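Local coordinates for protein dextranase (Pseudarthrobacter oxydans, PDB 6NZS) that catalyses the endohydrolysis of (1->6)-alpha-D-glucosidic linkages in dextran, at residues 385-390 / 406-411; 410-415 / 449-454. All coordinates share one frame; numbering follows the deposited sequence.

Interaction 1: residues 385-390 / 406-411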
loop_
_atom_site.group_PDB
_atom_site.type_symbol
_atom_site.label_atom_id
_atom_site.label_comp_id
_atom_site.label_asym_id
_atom_site.label_seq_id
_atom_site.Cartn_x
_atom_site.Cartn_y
_atom_site.Cartn_z
ATOM N N ASN A 385 -1.002 -1.477 -2.129
ATOM C CA ASN A 385 -2.268 -1.016 -2.679
ATOM C C ASN A 385 -3.091 -0.557 -1.483
ATOM O O ASN A 385 -3.189 -1.286 -0.491
ATOM C CB ASN A 385 -2.945 -2.191 -3.390
ATOM C CG ASN A 385 -4.324 -1.869 -3.944
ATOM O OD1 ASN A 385 -5.244 -2.659 -3.777
ATOM N ND2 ASN A 385 -4.454 -0.764 -4.660
ATOM N N ALA A 386 -3.630 0.665 -1.540
ATOM C CA ALA A 386 -4.397 1.199 -0.416
ATOM C C ALA A 386 -5.441 2.192 -0.915
ATOM O O ALA A 386 -5.211 2.920 -1.884
ATOM C CB ALA A 386 -3.499 1.865 0.644
ATOM N N ASN A 387 -6.596 2.219 -0.235
ATOM C CA ASN A 387 -7.680 3.162 -0.510
ATOM C C ASN A 387 -7.880 4.128 0.653
ATOM O O ASN A 387 -9.000 4.510 0.989
ATOM C CB ASN A 387 -8.977 2.444 -0.876
ATOM C CG ASN A 387 -9.941 3.341 -1.639
ATOM O OD1 ASN A 387 -9.563 4.397 -2.131
ATOM N ND2 ASN A 387 -11.197 2.918 -1.739
ATOM N N ASP A 388 -6.778 4.520 1.270
ATOM C CA ASP A 388 -6.722 5.558 2.286
ATOM C C ASP A 388 -5.262 5.983 2.382
ATOM O O ASP A 388 -4.455 5.611 1.527
ATOM C CB ASP A 388 -7.336 5.074 3.604
ATOM C CG ASP A 388 -8.114 6.172 4.301
ATOM O OD1 ASP A 388 -7.467 7.163 4.692
ATOM O OD2 ASP A 388 -9.359 6.072 4.420
ATOM N N ASP A 389 -4.918 6.766 3.414
ATOM C CA ASP A 389 -3.526 7.151 3.666
ATOM C C ASP A 389 -2.626 5.945 3.479
ATOM O O ASP A 389 -2.856 4.900 4.088
ATOM C CB ASP A 389 -3.372 7.604 5.126
ATOM C CG ASP A 389 -4.167 8.841 5.461
ATOM O OD1 ASP A 389 -4.304 9.732 4.600
ATOM O OD2 ASP A 389 -4.652 8.925 6.619
ATOM N N VAL A 390 -1.599 6.084 2.633
ATOM C CA VAL A 390 -0.754 4.932 2.320
ATOM C C VAL A 390 0.435 4.848 3.268
ATOM O O VAL A 390 0.673 3.810 3.907
ATOM C CB VAL A 390 -0.279 4.926 0.854
ATOM C CG1 VAL A 390 0.451 3.602 0.558
ATOM C CG2 VAL A 390 -1.445 5.132 -0.123
ATOM N N TRP A 406 0.271 1.296 -5.559
ATOM C CA TRP A 406 -0.902 1.366 -6.430
ATOM C C TRP A 406 -1.977 2.042 -5.589
ATOM O O TRP A 406 -2.611 1.414 -4.739
ATOM C CB TRP A 406 -1.343 -0.028 -6.876
ATOM C CG TRP A 406 -2.304 -0.007 -8.048
ATOM C CD1 TRP A 406 -3.440 0.758 -8.195
ATOM C CD2 TRP A 406 -2.190 -0.787 -9.240
ATOM N NE1 TRP A 406 -4.027 0.490 -9.414
ATOM C CE2 TRP A 406 -3.280 -0.453 -10.070
ATOM C CE3 TRP A 406 -1.269 -1.746 -9.685
ATOM C CZ2 TRP A 406 -3.465 -1.034 -11.331
ATOM C CZ3 TRP A 406 -1.451 -2.313 -10.926
ATOM C CH2 TRP A 406 -2.532 -1.952 -11.741
ATOM N N LYS A 407 -2.160 3.333 -5.799
ATOM C CA LYS A 407 -3.104 4.095 -5.004
ATOM C C LYS A 407 -4.493 3.963 -5.618
ATOM O O LYS A 407 -4.630 3.928 -6.841
ATOM C CB LYS A 407 -2.634 5.557 -4.983
ATOM C CG LYS A 407 -3.588 6.555 -4.356
ATOM C CD LYS A 407 -3.651 6.372 -2.854
ATOM C CE LYS A 407 -4.867 7.067 -2.286
ATOM N NZ LYS A 407 -4.832 7.034 -0.783
ATOM N N ASN A 408 -5.522 3.852 -4.766
ATOM C CA ASN A 408 -6.892 3.845 -5.270
ATOM C C ASN A 408 -7.450 5.268 -5.254
ATOM O O ASN A 408 -6.799 6.176 -5.779
ATOM C CB ASN A 408 -7.756 2.809 -4.533
ATOM C CG ASN A 408 -7.418 1.372 -4.940
ATOM O OD1 ASN A 408 -6.460 1.126 -5.675
ATOM N ND2 ASN A 408 -8.241 0.425 -4.499
ATOM N N GLU A 409 -8.621 5.495 -4.655
ATOM C CA GLU A 409 -9.333 6.762 -4.831
ATOM C C GLU A 409 -9.155 7.735 -3.678
ATOM O O GLU A 409 -9.054 8.953 -3.899
ATOM C CB GLU A 409 -10.834 6.485 -4.960
ATOM C CG GLU A 409 -11.212 5.729 -6.217
ATOM C CD GLU A 409 -11.479 4.263 -5.967
ATOM O OE1 GLU A 409 -11.282 3.801 -4.821
ATOM O OE2 GLU A 409 -11.884 3.567 -6.921
ATOM N N ASN A 410 -9.151 7.234 -2.456
ATOM C CA ASN A 410 -9.436 8.029 -1.278
ATOM C C ASN A 410 -8.171 8.267 -0.469
ATOM O O ASN A 410 -7.375 7.344 -0.266
ATOM C CB ASN A 410 -10.453 7.274 -0.436
ATOM C CG ASN A 410 -10.815 7.999 0.803
ATOM O OD1 ASN A 410 -11.430 9.061 0.748
ATOM N ND2 ASN A 410 -10.434 7.440 1.954
ATOM N N GLY A 411 -8.008 9.499 0.021
ATOM C CA GLY A 411 -6.846 9.875 0.792
ATOM C C GLY A 411 -5.651 10.186 -0.089
ATOM O O GLY A 411 -5.667 9.960 -1.305
HETATM O O HOH W 1 -7.434 -2.320 -5.169
HETATM O O HOH W 2 -13.176 4.682 -3.055
#

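Interaction 2: residues 410-415 / 449-454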
loop_
_atom_site.group_PDB
_atom_site.type_symbol
_atom_site.label_atom_id
_atom_site.label_comp_id
_atom_site.label_asym_id
_atom_site.label_seq_id
_atom_site.Cartn_x
_atom_site.Cartn_y
_atom_site.Cartn_z
ATOM N N ASN A 410 -9.151 7.234 -2.456
ATOM C CA ASN A 410 -9.436 8.029 -1.278
ATOM C C ASN A 410 -8.171 8.267 -0.469
ATOM O O ASN A 410 -7.375 7.344 -0.266
ATOM C CB ASN A 410 -10.453 7.274 -0.436
ATOM C CG ASN A 410 -10.815 7.999 0.803
ATOM O OD1 ASN A 410 -11.430 9.061 0.748
ATOM N ND2 ASN A 410 -10.434 7.440 1.954
ATOM N N GLY A 411 -8.008 9.499 0.021
ATOM C CA GLY A 411 -6.846 9.875 0.792
ATOM C C GLY A 411 -5.651 10.186 -0.089
ATOM O O GLY A 411 -5.667 9.960 -1.305
ATOM N N PRO A 412 -4.600 10.729 0.510
ATOM C CA PRO A 412 -3.365 11.020 -0.219
ATOM C C PRO A 412 -2.491 9.771 -0.273
ATOM O O PRO A 412 -2.868 8.696 0.189
ATOM C CB PRO A 412 -2.710 12.057 0.686
ATOM C CG PRO A 412 -3.060 11.556 2.056
ATOM C CD PRO A 412 -4.488 11.078 1.934
ATOM N N VAL A 413 -1.301 9.933 -0.851
ATOM C CA VAL A 413 -0.288 8.884 -0.751
ATOM C C VAL A 413 0.452 8.968 0.587
ATOM O O VAL A 413 0.374 8.054 1.414
ATOM C CB VAL A 413 0.658 8.906 -1.969
ATOM C CG1 VAL A 413 1.715 7.817 -1.838
ATOM C CG2 VAL A 413 -0.141 8.716 -3.264
ATOM N N ILE A 414 1.134 10.085 0.835
ATOM C CA ILE A 414 1.884 10.325 2.067
ATOM C C ILE A 414 1.087 11.276 2.959
ATOM O O ILE A 414 0.606 12.313 2.493
ATOM C CB ILE A 414 3.252 10.931 1.726
ATOM C CG1 ILE A 414 4.157 9.872 1.094
ATOM C CG2 ILE A 414 3.897 11.552 2.964
ATOM C CD1 ILE A 414 5.221 10.442 0.160
ATOM N N GLN A 415 0.965 10.941 4.252
ATOM C CA GLN A 415 0.180 11.720 5.211
ATOM C C GLN A 415 1.010 11.995 6.460
ATOM O O GLN A 415 1.594 11.070 7.025
ATOM C CB GLN A 415 -1.045 10.902 5.628
ATOM C CG GLN A 415 -1.951 11.581 6.661
ATOM C CD GLN A 415 -2.594 12.823 6.102
ATOM O OE1 GLN A 415 -2.234 13.942 6.458
ATOM N NE2 GLN A 415 -3.546 12.633 5.188
ATOM N N ILE A 449 -0.327 13.742 -3.700
ATOM C CA ILE A 449 0.775 12.824 -3.426
ATOM C C ILE A 449 1.279 12.993 -1.993
ATOM O O ILE A 449 1.494 12.009 -1.277
ATOM C CB ILE A 449 1.890 13.003 -4.472
ATOM C CG1 ILE A 449 1.342 12.792 -5.895
ATOM C CG2 ILE A 449 3.045 12.055 -4.175
ATOM C CD1 ILE A 449 0.801 11.386 -6.167
ATOM N N LEU A 450 1.482 14.239 -1.555
ATOM C CA LEU A 450 1.935 14.548 -0.198
ATOM C C LEU A 450 0.903 15.420 0.513
ATOM O O LEU A 450 0.331 16.335 -0.086
ATOM C CB LEU A 450 3.299 15.254 -0.226
ATOM C CG LEU A 450 4.427 14.460 -0.882
ATOM C CD1 LEU A 450 4.812 15.061 -2.228
ATOM C CD2 LEU A 450 5.632 14.388 0.057
ATOM N N ASN A 451 0.681 15.160 1.805
ATOM C CA ASN A 451 -0.450 15.783 2.483
ATOM C C ASN A 451 -0.206 15.884 3.981
ATOM O O ASN A 451 0.279 14.940 4.605
ATOM C CB ASN A 451 -1.697 14.931 2.206
ATOM C CG ASN A 451 -2.992 15.506 2.766
ATOM O OD1 ASN A 451 -3.804 14.747 3.288
ATOM N ND2 ASN A 451 -3.216 16.813 2.621
ATOM N N SER A 452 -0.552 17.042 4.534
ATOM C CA SER A 452 -0.900 17.199 5.945
ATOM C C SER A 452 -2.374 17.586 5.961
ATOM O O SER A 452 -2.723 18.751 5.741
ATOM C CB SER A 452 -0.054 18.269 6.622
ATOM O OG SER A 452 -0.603 18.578 7.907
ATOM N N SER A 453 -3.240 16.604 6.185
ATOM C CA SER A 453 -4.666 16.884 6.242
ATOM C C SER A 453 -4.988 17.771 7.441
ATOM O O SER A 453 -4.268 17.784 8.450
ATOM C CB SER A 453 -5.458 15.581 6.351
ATOM O OG SER A 453 -6.861 15.835 6.360
ATOM N N SER A 454 -6.088 18.511 7.323
ATOM C CA SER A 454 -6.651 19.241 8.452
ATOM C C SER A 454 -7.129 18.255 9.524
ATOM O O SER A 454 -7.075 17.038 9.355
ATOM C CB SER A 454 -7.774 20.141 7.949
ATOM O OG SER A 454 -8.745 19.375 7.260
#

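Interaction 1: residues 385-390 / 406-411
Asn385 pairs with Trp406, and Ala386 with Lys407, as parallel strands on successive coils of the right-handed beta-helix found in glycoside hydrolase family 49. Main-chain bonding is sparse here: Ala386 O takes Asn408 N at 3.0 Å, whereas Ala386 N reaches Trp406 O only weakly. Side-chain amides do more. With its CG anti to the backbone N (chi1 177°), Asn385 sends ND2 across to both Trp406 O and Asn408 OD1, each at 2.9 Å. The two acceptors lie in the Asn385 amide plane, yet ND2 stands above the plane of each carbonyl, and the Asn408 amide is turned 61° against that of Asn385. A water joins Asn385 OD1 to Asn408 ND2. Where the strands end, Asn387 OD1 accepts from Glu409 N and Asn410 N, both at 2.9 Å; its ND2 bonds to Trp364 O and, through a second water, meets Glu409 OE1, while Glu409 OE2 forms a salt bridge with Arg437. Apolar contact is slight: Lys407, bent at chi2, and Val390 pass in opposite directions, CD to CG2 3.7 Å. The Lys407 NZ ends among main-chain carbonyls, Asp388 O at 2.7 Å and Asn410 O at 2.6 Å, with Pro412 O as a further acceptor. The bonds from this buried NZ tie together the turns that follow both strands, and the carbonyl dipoles around it would stabilise a positive charge.

Interaction 2: residues 410-415 / 449-454
Gln415 and Asn451 run alongside each other on one face of a parallel sheet of the beta-helix, and Ile414 and Leu450 run the same way on the other. The latter face looks into the coil, where Phe476 of strand 469-482 packs against both; Ile414 CD1 meets Leu450 CD2 at 4.0 Å. One residue earlier, Val413 and Ile449 also point alike, CG2 to CD1 4.1 Å, and Val413 CB presses on Ile449 O at 3.3 Å. That same oxygen receives Ile414 N at 2.9 Å, joining the main chains. On the polar face the Pro412 ring crosses Asn451 at about a right angle, its CB 3.4 Å from Asn451 CB. The amides of Gln415 and Asn451 are turned 70° apart. Gln415 bends at chi2 (65°), which carries its amide along Asn451. NE2 donates to Asn451 OD1 at 2.9 Å and also to Asp389 OD1, while Asn451 ND2 turns to Arg490 O and Tyr445 O. Gln415 OE1 accepts from Gly417 N and, along a lone pair within the plane of its carbonyl, from Ser453 N at 2.9 Å in a nearly straight bond of 176°.

From the N terminus the chain first runs through 385-390, makes a coil by way of strands 391-392 and 398-407, and comes back at 406-411, where interaction 1 closes the loop. Asn410 and Gly411 then pass straight into interaction 2, whose longer loop closes when 449-454 arrives beside 410-415. The loops follow one another, sharing only that two-residue joint, and neither nests inside the other. Interaction 1 joins the ends of strands 382-386 and 398-407; interaction 2 joins strands 414-415 and 450-452, neighbours in another face of the solenoid, where 391-392 flanks 414-415 on its other side. Val390 N and Val413 O, 3.0 Å apart and probably hydrogen-bonded, connect the two contacts directly.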